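Local structure of Tle cognate immunity protein 4 C-terminal domain-containing protein (Pseudomonas aeruginosa PAO1, 4R1D) at residues Val168-Phe180 / Asn256-Asn268. The protein binds the type VI secretion lipase effector Tle4 as its cognate immunity protein and probably inhibits it, protecting the producing cell from its own toxin. Residues are numbered along the deposited sequence; the frame is centred on the assembly and turned at random.
Sequences VTFPEHPGARFEF and NLTAGLAVLERSN
Phe-180 meets Leu-257, on the neighbouring strand and two residues from its pairing partner Ala-259. With CG anti to the backbone N (chi1 -180°), the Phe-180 ring lies beside its own carbonyl carbon, and Phe-180 CE1 comes to 3.8 Å from Leu-257 CG. The two side chains cross at a slant. The ring edge also meets a backbone carbonyl, with Phe-180 CD1 3.4 Å from Thr-258 O. Leu-261 packs on the same face of the sheet. Leu-261 CD1 lies 3.8 Å from Phe-178 CB and also meets the Phe-170 ring obliquely. Helix 281-292 covers Leu-261 with Trp-288, and Phe-170 and Phe-178 with Ile-291; Ile-16 and Phe-14 of strand 14-18 lie on Phe-180 and Leu-257. Strands 176-180 and 256-263 are antiparallel neighbours, and 176-180 also pairs with 162-169 in a beta hairpin. Arg-177 with Ala-262 and Glu-179 with Gly-260 are hydrogen-bonded pairs, each with two backbone bonds. The Glu-179 side chain lies on the opposite face. Water 3 donates to Glu-179 OE2 at 2.7 Å and also bonds Thr-258 OG1. Ser-69 and Arg-97 of the partner chain bind the same carboxylate, so this face meets the other protein of the complex. Beyond the strands, Arg-266 folds over the turn at Gly-175, with Arg-266 CD 3.3 Å from Gly-175 CA. Pro-174 O lies over one guanidinium face, 3.4 Å from Arg-266 NH1 but at a poor hydrogen-bond angle; NH1 bonds Pro-275 O.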
# COMPACT_ATOMS: atom_id res chain seq x y z
N VAL B 168 11.95 -12.31 -13.74
CA VAL B 168 13.20 -12.68 -14.40
C VAL B 168 13.92 -11.45 -14.89
O VAL B 168 13.32 -10.58 -15.53
CB VAL B 168 12.90 -13.58 -15.62
CG1 VAL B 168 14.20 -14.15 -16.20
CG2 VAL B 168 11.97 -14.71 -15.22
N THR B 169 15.22 -11.37 -14.61
CA THR B 169 16.05 -10.34 -15.23
C THR B 169 17.14 -10.96 -16.09
O THR B 169 17.46 -12.15 -15.97
CB THR B 169 16.66 -9.34 -14.21
OG1 THR B 169 17.59 -10.01 -13.35
CG2 THR B 169 15.54 -8.71 -13.35
N PHE B 170 17.71 -10.13 -16.97
CA PHE B 170 18.64 -10.60 -17.98
C PHE B 170 19.90 -9.74 -17.93
O PHE B 170 19.84 -8.54 -18.21
CB PHE B 170 18.00 -10.50 -19.36
CG PHE B 170 16.62 -11.11 -19.44
CD1 PHE B 170 16.46 -12.43 -19.84
CD2 PHE B 170 15.50 -10.37 -19.11
CE1 PHE B 170 15.20 -13.00 -19.90
CE2 PHE B 170 14.23 -10.93 -19.18
CZ PHE B 170 14.08 -12.25 -19.57
N PRO B 171 21.04 -10.34 -17.55
CA PRO B 171 22.29 -9.58 -17.44
C PRO B 171 22.55 -8.69 -18.66
O PRO B 171 22.95 -7.53 -18.50
CB PRO B 171 23.35 -10.69 -17.35
CG PRO B 171 22.64 -11.78 -16.62
CD PRO B 171 21.18 -11.72 -17.05
N GLU B 172 22.30 -9.22 -19.85
CA GLU B 172 22.55 -8.50 -21.10
C GLU B 172 21.57 -7.36 -21.37
O GLU B 172 21.82 -6.52 -22.23
CB GLU B 172 22.52 -9.48 -22.29
CG GLU B 172 23.59 -10.55 -22.24
CD GLU B 172 23.42 -11.60 -23.33
OE1 GLU B 172 22.32 -11.68 -23.91
OE2 GLU B 172 24.40 -12.33 -23.60
N HIS B 173 20.45 -7.35 -20.64
CA HIS B 173 19.43 -6.33 -20.86
C HIS B 173 19.09 -5.57 -19.58
O HIS B 173 18.01 -5.77 -19.00
CB HIS B 173 18.17 -6.97 -21.45
CG HIS B 173 18.43 -7.75 -22.69
ND1 HIS B 173 18.93 -7.18 -23.84
CD2 HIS B 173 18.27 -9.07 -22.96
CE1 HIS B 173 19.05 -8.11 -24.78
NE2 HIS B 173 18.66 -9.26 -24.27
N PRO B 174 20.00 -4.69 -19.14
CA PRO B 174 19.81 -3.91 -17.92
C PRO B 174 18.52 -3.10 -17.99
O PRO B 174 18.27 -2.43 -18.98
CB PRO B 174 21.02 -2.97 -17.91
CG PRO B 174 21.47 -2.92 -19.34
CD PRO B 174 21.21 -4.29 -19.87
N GLY B 175 17.72 -3.17 -16.93
CA GLY B 175 16.48 -2.43 -16.90
C GLY B 175 15.27 -3.26 -17.31
O GLY B 175 14.14 -2.84 -17.08
N ALA B 176 15.50 -4.41 -17.92
CA ALA B 176 14.39 -5.27 -18.33
C ALA B 176 13.94 -6.22 -17.22
O ALA B 176 14.76 -6.75 -16.47
CB ALA B 176 14.76 -6.07 -19.57
N ARG B 177 12.64 -6.45 -17.12
CA ARG B 177 12.14 -7.51 -16.26
C ARG B 177 11.01 -8.24 -16.96
O ARG B 177 10.13 -7.61 -17.54
CB ARG B 177 11.66 -6.96 -14.91
CG ARG B 177 11.43 -8.04 -13.85
CD ARG B 177 10.70 -7.52 -12.59
NE ARG B 177 11.35 -6.34 -12.02
CZ ARG B 177 12.48 -6.37 -11.32
NH1 ARG B 177 13.08 -7.53 -11.09
NH2 ARG B 177 13.00 -5.24 -10.85
N PHE B 178 11.07 -9.56 -16.93
CA PHE B 178 9.99 -10.39 -17.43
C PHE B 178 9.26 -11.01 -16.25
O PHE B 178 9.88 -11.39 -15.27
CB PHE B 178 10.55 -11.48 -18.37
CG PHE B 178 9.53 -12.50 -18.80
CD1 PHE B 178 8.70 -12.28 -19.88
CD2 PHE B 178 9.40 -13.70 -18.11
CE1 PHE B 178 7.75 -13.23 -20.27
CE2 PHE B 178 8.46 -14.65 -18.48
CZ PHE B 178 7.62 -14.41 -19.56
N GLU B 179 7.94 -11.10 -16.34
CA GLU B 179 7.19 -11.84 -15.33
C GLU B 179 6.14 -12.77 -15.93
O GLU B 179 5.54 -12.48 -16.97
CB GLU B 179 6.55 -10.92 -14.29
CG GLU B 179 5.75 -9.77 -14.84
CD GLU B 179 4.64 -9.35 -13.88
OE1 GLU B 179 4.92 -8.63 -12.88
OE2 GLU B 179 3.48 -9.75 -14.12
N PHE B 180 5.93 -13.89 -15.25
CA PHE B 180 5.06 -14.99 -15.69
C PHE B 180 4.21 -15.39 -14.48
O PHE B 180 4.75 -15.71 -13.42
CB PHE B 180 5.96 -16.15 -16.15
CG PHE B 180 5.22 -17.37 -16.65
CD1 PHE B 180 4.06 -17.26 -17.40
CD2 PHE B 180 5.72 -18.64 -16.40
CE1 PHE B 180 3.40 -18.39 -17.87
CE2 PHE B 180 5.07 -19.78 -16.87
CZ PHE B 180 3.91 -19.65 -17.60
N ASN B 256 -6.05 -18.36 -15.42
CA ASN B 256 -5.61 -17.09 -15.96
C ASN B 256 -4.08 -17.15 -16.06
O ASN B 256 -3.42 -17.62 -15.14
CB ASN B 256 -6.04 -15.95 -15.06
CG ASN B 256 -5.51 -14.63 -15.52
OD1 ASN B 256 -4.49 -14.16 -15.03
ND2 ASN B 256 -6.20 -14.01 -16.48
N LEU B 257 -3.54 -16.70 -17.19
CA LEU B 257 -2.09 -16.72 -17.41
C LEU B 257 -1.63 -15.36 -17.92
O LEU B 257 -2.22 -14.81 -18.83
CB LEU B 257 -1.72 -17.79 -18.44
CG LEU B 257 -0.35 -18.47 -18.36
CD1 LEU B 257 -0.30 -19.37 -17.15
CD2 LEU B 257 -0.10 -19.28 -19.62
N THR B 258 -0.58 -14.82 -17.33
CA THR B 258 -0.04 -13.58 -17.86
C THR B 258 1.46 -13.71 -18.08
O THR B 258 2.15 -14.46 -17.38
CB THR B 258 -0.32 -12.36 -16.94
OG1 THR B 258 0.29 -12.57 -15.66
CG2 THR B 258 -1.83 -12.12 -16.77
N ALA B 259 1.93 -13.00 -19.09
CA ALA B 259 3.36 -12.82 -19.33
C ALA B 259 3.55 -11.35 -19.64
O ALA B 259 2.76 -10.74 -20.36
CB ALA B 259 3.82 -13.70 -20.51
N GLY B 260 4.61 -10.76 -19.09
CA GLY B 260 4.84 -9.34 -19.29
C GLY B 260 6.32 -9.05 -19.33
O GLY B 260 7.10 -9.72 -18.66
N LEU B 261 6.71 -8.08 -20.14
CA LEU B 261 8.09 -7.64 -20.18
C LEU B 261 8.09 -6.13 -20.14
O LEU B 261 7.45 -5.47 -20.96
CB LEU B 261 8.77 -8.14 -21.46
CG LEU B 261 10.24 -7.74 -21.63
CD1 LEU B 261 11.08 -8.55 -20.69
CD2 LEU B 261 10.68 -8.00 -23.08
N ALA B 262 8.80 -5.57 -19.16
CA ALA B 262 8.84 -4.12 -19.02
C ALA B 262 10.27 -3.60 -18.96
O ALA B 262 11.17 -4.26 -18.44
CB ALA B 262 8.11 -3.70 -17.78
N VAL B 263 10.45 -2.40 -19.51
CA VAL B 263 11.62 -1.57 -19.19
C VAL B 263 11.11 -0.23 -18.71
O VAL B 263 10.63 0.58 -19.50
CB VAL B 263 12.54 -1.35 -20.41
CG1 VAL B 263 13.72 -0.44 -20.02
CG2 VAL B 263 13.07 -2.67 -20.92
N LEU B 264 11.18 -0.02 -17.40
CA LEU B 264 10.74 1.23 -16.78
C LEU B 264 11.87 2.25 -16.81
O LEU B 264 13.00 1.94 -17.19
CB LEU B 264 10.30 0.98 -15.34
CG LEU B 264 9.27 -0.14 -15.18
CD1 LEU B 264 8.95 -0.40 -13.71
CD2 LEU B 264 8.01 0.17 -15.98
N GLU B 265 11.55 3.48 -16.43
CA GLU B 265 12.56 4.53 -16.41
C GLU B 265 13.73 4.15 -15.51
O GLU B 265 13.54 3.66 -14.41
CB GLU B 265 11.93 5.84 -15.92
CG GLU B 265 12.88 7.02 -15.91
CD GLU B 265 12.19 8.36 -15.69
OE1 GLU B 265 10.97 8.38 -15.41
OE2 GLU B 265 12.87 9.40 -15.80
N ARG B 266 14.94 4.35 -16.02
CA ARG B 266 16.15 4.19 -15.22
C ARG B 266 16.96 5.47 -15.33
O ARG B 266 16.62 6.37 -16.10
CB ARG B 266 17.00 3.03 -15.73
CG ARG B 266 16.60 1.70 -15.15
CD ARG B 266 17.20 0.61 -15.98
NE ARG B 266 17.04 0.90 -17.40
CZ ARG B 266 18.04 0.90 -18.27
NH1 ARG B 266 19.28 0.63 -17.86
NH2 ARG B 266 17.81 1.19 -19.54
N SER B 267 18.03 5.58 -14.55
CA SER B 267 18.70 6.86 -14.53
C SER B 267 20.00 6.91 -15.30
O SER B 267 20.64 5.90 -15.59
CB SER B 267 18.93 7.34 -13.11
OG SER B 267 19.47 8.66 -13.14
N ASN B 268 20.36 8.14 -15.65
CA ASN B 268 21.65 8.43 -16.21
C ASN B 268 22.70 8.05 -15.18
O ASN B 268 22.50 8.21 -13.98
CB ASN B 268 21.73 9.92 -16.53
CG ASN B 268 20.50 10.42 -17.25
OD1 ASN B 268 19.94 9.73 -18.10
ND2 ASN B 268 20.05 11.62 -16.90
O HOH W 1 14.07 -0.22 -16.04
O HOH W 2 11.42 -2.68 -15.65
O HOH W 3 2.83 -11.69 -15.89